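Local coordinates for putative exported protein (Bordetella pertussis Tohama I, PDB 2PFZ) that binds pyroglutamic acid in the periplasm as an extracytoplasmic solute receptor, probably delivering it to a tripartite ATP-independent (TRAP) transporter, at residues P82-G87 against D296-Q301. Sequence-based numbering, arbitrary orientation.
Sequences PFLATG and DAYRKQ
The irregular chain around Leu84 and Ala85 and the C-terminal helix at Tyr298 keep their backbones well apart, the CA atoms of Ala85 and Tyr298 lying 9.5 Å from each other, and it is the long tyrosine side chain that spans the interval. Tyr298 carries its ring anti to the backbone N (chi1 169°), which sends the phenol out from the helix to the loop. Tyr298 OH donates a hydrogen bond to Leu84 O, 2.7 Å away. The angle C=O...OH is 130°, and the hydroxyl is tilted 27° from the carbonyl plane, while the carbonyl oxygen itself meets the ring edge-on. Tyrosine suits the place because its hydroxyl, at the end of a rigid ring, brings a donor to a loop carbonyl across the gap. The side chains of Leu84 and Tyr298 pass alongside each other, pointing opposite ways, and the methyl CD1 of Leu84 lies against CE2 of the Tyr298 ring at 3.8 Å. Leucine suits its position as an apolar side chain that meets both the ring carbon CE2 and Leu78. In this DctP-family receptor, a periplasmic binding protein fold, residues 82–87 lead into helix 88–107, with Gly87 at the N-cap position. Tyr298 also packs on Ala90 and Leu94 of that helix, so this one side chain, from the final helix 289–299, touches both helix 88–107 and the loop before it. Ala85 points its methyl toward Tyr298 and sets CB 3.3 Å from the hydroxyl OH; a small side chain fits where the phenol comes this near. On the other side of the loop from the phenol, Phe83 packs on Leu272 and Thr273 of helix 266–287.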
ATOM      1  N   PRO A  82       1.025   8.059 -10.099  1.00 16.25           N
ATOM      2  CA  PRO A  82       0.041   9.124  -9.759  1.00 16.34           C
ATOM      3  C   PRO A  82      -0.932   9.485 -10.877  1.00 16.62           C
ATOM      4  O   PRO A  82      -0.629   9.377 -12.074  1.00 15.95           O
ATOM      5  CB  PRO A  82       0.906  10.357  -9.407  1.00 16.91           C
ATOM      6  CG  PRO A  82       2.248  10.072  -9.879  1.00 17.34           C
ATOM      7  CD  PRO A  82       2.402   8.579 -10.208  1.00 15.74           C
ATOM      8  N   PHE A  83      -2.123   9.880 -10.464  1.00 16.19           N
ATOM      9  CA  PHE A  83      -3.157  10.353 -11.379  1.00 16.44           C
ATOM     10  C   PHE A  83      -3.532   9.411 -12.522  1.00 16.51           C
ATOM     11  O   PHE A  83      -3.725   9.821 -13.660  1.00 17.35           O
ATOM     12  CB  PHE A  83      -2.853  11.812 -11.786  1.00 16.24           C
ATOM     13  CG  PHE A  83      -3.075  12.741 -10.633  1.00 15.38           C
ATOM     14  CD1 PHE A  83      -4.359  13.210 -10.372  1.00 13.24           C
ATOM     15  CD2 PHE A  83      -2.057  13.035  -9.743  1.00 14.17           C
ATOM     16  CE1 PHE A  83      -4.617  13.998  -9.277  1.00 14.13           C
ATOM     17  CE2 PHE A  83      -2.334  13.861  -8.616  1.00 14.29           C
ATOM     18  CZ  PHE A  83      -3.621  14.323  -8.423  1.00 13.79           C
ATOM     19  N   LEU A  84      -3.626   8.135 -12.162  1.00 15.84           N
ATOM     20  CA  LEU A  84      -4.094   7.079 -13.036  1.00 15.43           C
ATOM     21  C   LEU A  84      -5.406   6.523 -12.475  1.00 15.49           C
ATOM     22  O   LEU A  84      -6.349   6.315 -13.240  1.00 16.61           O
ATOM     23  CB  LEU A  84      -3.038   5.970 -13.135  1.00 15.29           C
ATOM     24  CG  LEU A  84      -3.424   4.758 -13.975  1.00 15.04           C
ATOM     25  CD1 LEU A  84      -3.696   5.134 -15.419  1.00 17.98           C
ATOM     26  CD2 LEU A  84      -2.302   3.754 -13.846  1.00 15.50           C
ATOM     27  N   ALA A  85      -5.468   6.293 -11.150  1.00 15.12           N
ATOM     28  CA  ALA A  85      -6.669   5.794 -10.506  1.00 14.78           C
ATOM     29  C   ALA A  85      -6.746   6.507  -9.172  1.00 15.09           C
ATOM     30  O   ALA A  85      -5.982   6.217  -8.242  1.00 14.36           O
ATOM     31  CB  ALA A  85      -6.633   4.239 -10.324  1.00 15.06           C
ATOM     32  N   THR A  86      -7.656   7.474  -9.090  1.00 15.32           N
ATOM     33  CA  THR A  86      -7.617   8.454  -8.009  1.00 15.85           C
ATOM     34  C   THR A  86      -8.872   8.362  -7.129  1.00 16.93           C
ATOM     35  O   THR A  86      -9.340   9.353  -6.586  1.00 17.57           O
ATOM     36  CB  THR A  86      -7.508   9.880  -8.610  1.00 15.91           C
ATOM     37  OG1 THR A  86      -8.583  10.067  -9.545  1.00 17.67           O
ATOM     38  CG2 THR A  86      -6.162  10.070  -9.333  1.00 15.33           C
ATOM     39  N   GLY A  87      -9.409   7.160  -6.980  1.00 16.73           N
ATOM     40  CA  GLY A  87     -10.554   6.931  -6.096  1.00 16.12           C
ATOM     41  C   GLY A  87     -10.689   5.442  -5.868  1.00 15.76           C
ATOM     42  O   GLY A  87     -10.027   4.659  -6.546  1.00 16.00           O
ATOM     43  N   ASP A 296      -4.859  -1.398 -21.027  1.00 20.06           N
ATOM     44  CA  ASP A 296      -6.048  -1.597 -21.853  1.00 21.05           C
ATOM     45  C   ASP A 296      -7.191  -2.191 -21.057  1.00 20.26           C
ATOM     46  O   ASP A 296      -8.315  -1.678 -21.131  1.00 19.69           O
ATOM     47  CB  ASP A 296      -5.757  -2.434 -23.109  1.00 21.53           C
ATOM     48  CG  ASP A 296      -4.873  -1.701 -24.128  1.00 24.45           C
ATOM     49  OD1 ASP A 296      -4.622  -0.477 -24.003  1.00 28.75           O
ATOM     50  OD2 ASP A 296      -4.436  -2.349 -25.089  1.00 26.32           O
ATOM     51  N   ALA A 297      -6.913  -3.239 -20.266  1.00 19.62           N
ATOM     52  CA  ALA A 297      -7.960  -3.852 -19.430  1.00 19.09           C
ATOM     53  C   ALA A 297      -8.521  -2.874 -18.415  1.00 18.96           C
ATOM     54  O   ALA A 297      -9.713  -2.885 -18.139  1.00 17.71           O
ATOM     55  CB  ALA A 297      -7.453  -5.121 -18.721  1.00 19.77           C
ATOM     56  N   TYR A 298      -7.660  -2.023 -17.855  1.00 18.82           N
ATOM     57  CA  TYR A 298      -8.120  -1.018 -16.896  1.00 19.76           C
ATOM     58  C   TYR A 298      -9.044   0.004 -17.571  1.00 20.92           C
ATOM     59  O   TYR A 298     -10.054   0.441 -16.995  1.00 20.25           O
ATOM     60  CB  TYR A 298      -6.917  -0.311 -16.282  1.00 18.39           C
ATOM     61  CG  TYR A 298      -7.248   0.921 -15.479  1.00 17.20           C
ATOM     62  CD1 TYR A 298      -8.098   0.845 -14.369  1.00 16.30           C
ATOM     63  CD2 TYR A 298      -6.723   2.165 -15.823  1.00 16.60           C
ATOM     64  CE1 TYR A 298      -8.416   1.979 -13.627  1.00 16.99           C
ATOM     65  CE2 TYR A 298      -7.036   3.310 -15.079  1.00 14.71           C
ATOM     66  CZ  TYR A 298      -7.877   3.198 -13.984  1.00 15.77           C
ATOM     67  OH  TYR A 298      -8.205   4.301 -13.217  1.00 17.14           O
ATOM     68  N   ARG A 299      -8.663   0.394 -18.780  1.00 22.90           N
ATOM     69  CA  ARG A 299      -9.393   1.416 -19.510  1.00 25.41           C
ATOM     70  C   ARG A 299     -10.708   0.888 -20.068  1.00 26.96           C
ATOM     71  O   ARG A 299     -11.571   1.686 -20.424  1.00 27.48           O
ATOM     72  CB  ARG A 299      -8.527   2.037 -20.616  1.00 25.44           C
ATOM     73  CG  ARG A 299      -7.411   2.885 -20.061  1.00 26.17           C
ATOM     74  CD  ARG A 299      -6.552   3.505 -21.144  1.00 28.72           C
ATOM     75  NE  ARG A 299      -5.539   4.340 -20.513  1.00 30.65           N
ATOM     76  CZ  ARG A 299      -4.366   4.668 -21.043  1.00 32.53           C
ATOM     77  NH1 ARG A 299      -4.017   4.245 -22.262  1.00 31.62           N
ATOM     78  NH2 ARG A 299      -3.538   5.432 -20.343  1.00 33.19           N
ATOM     79  N   LYS A 300     -10.856  -0.438 -20.109  1.00 28.54           N
ATOM     80  CA  LYS A 300     -12.088  -1.102 -20.557  1.00 30.92           C
ATOM     81  C   LYS A 300     -13.119  -1.238 -19.448  1.00 31.74           C
ATOM     82  O   LYS A 300     -14.271  -1.557 -19.700  1.00 32.64           O
ATOM     83  CB  LYS A 300     -11.801  -2.517 -21.041  1.00 30.51           C
ATOM     84  CG  LYS A 300     -11.207  -2.678 -22.431  1.00 33.20           C
ATOM     85  CD  LYS A 300     -10.782  -4.148 -22.534  1.00 35.26           C
ATOM     86  CE  LYS A 300     -10.435  -4.613 -23.941  1.00 37.78           C
ATOM     87  NZ  LYS A 300     -10.334  -6.095 -23.896  1.00 38.37           N
ATOM     88  N   GLN A 301     -12.718  -1.041 -18.208  1.00 33.41           N
ATOM     89  CA  GLN A 301     -13.675  -1.233 -17.123  1.00 34.68           C
ATOM     90  C   GLN A 301     -14.552  -0.018 -16.866  1.00 35.24           C
ATOM     91  O   GLN A 301     -14.171   1.124 -17.156  1.00 35.70           O
ATOM     92  CB  GLN A 301     -12.964  -1.685 -15.867  1.00 35.08           C
ATOM     93  CG  GLN A 301     -12.383  -3.047 -16.077  1.00 36.44           C
ATOM     94  CD  GLN A 301     -11.677  -3.538 -14.893  1.00 36.98           C
ATOM     95  OE1 GLN A 301     -10.472  -3.335 -14.765  1.00 38.13           O
ATOM     96  NE2 GLN A 301     -12.412  -4.181 -13.985  1.00 37.00           N
ATOM     97  OXT GLN A 301     -15.666  -0.172 -16.374  1.00 35.69           O
TER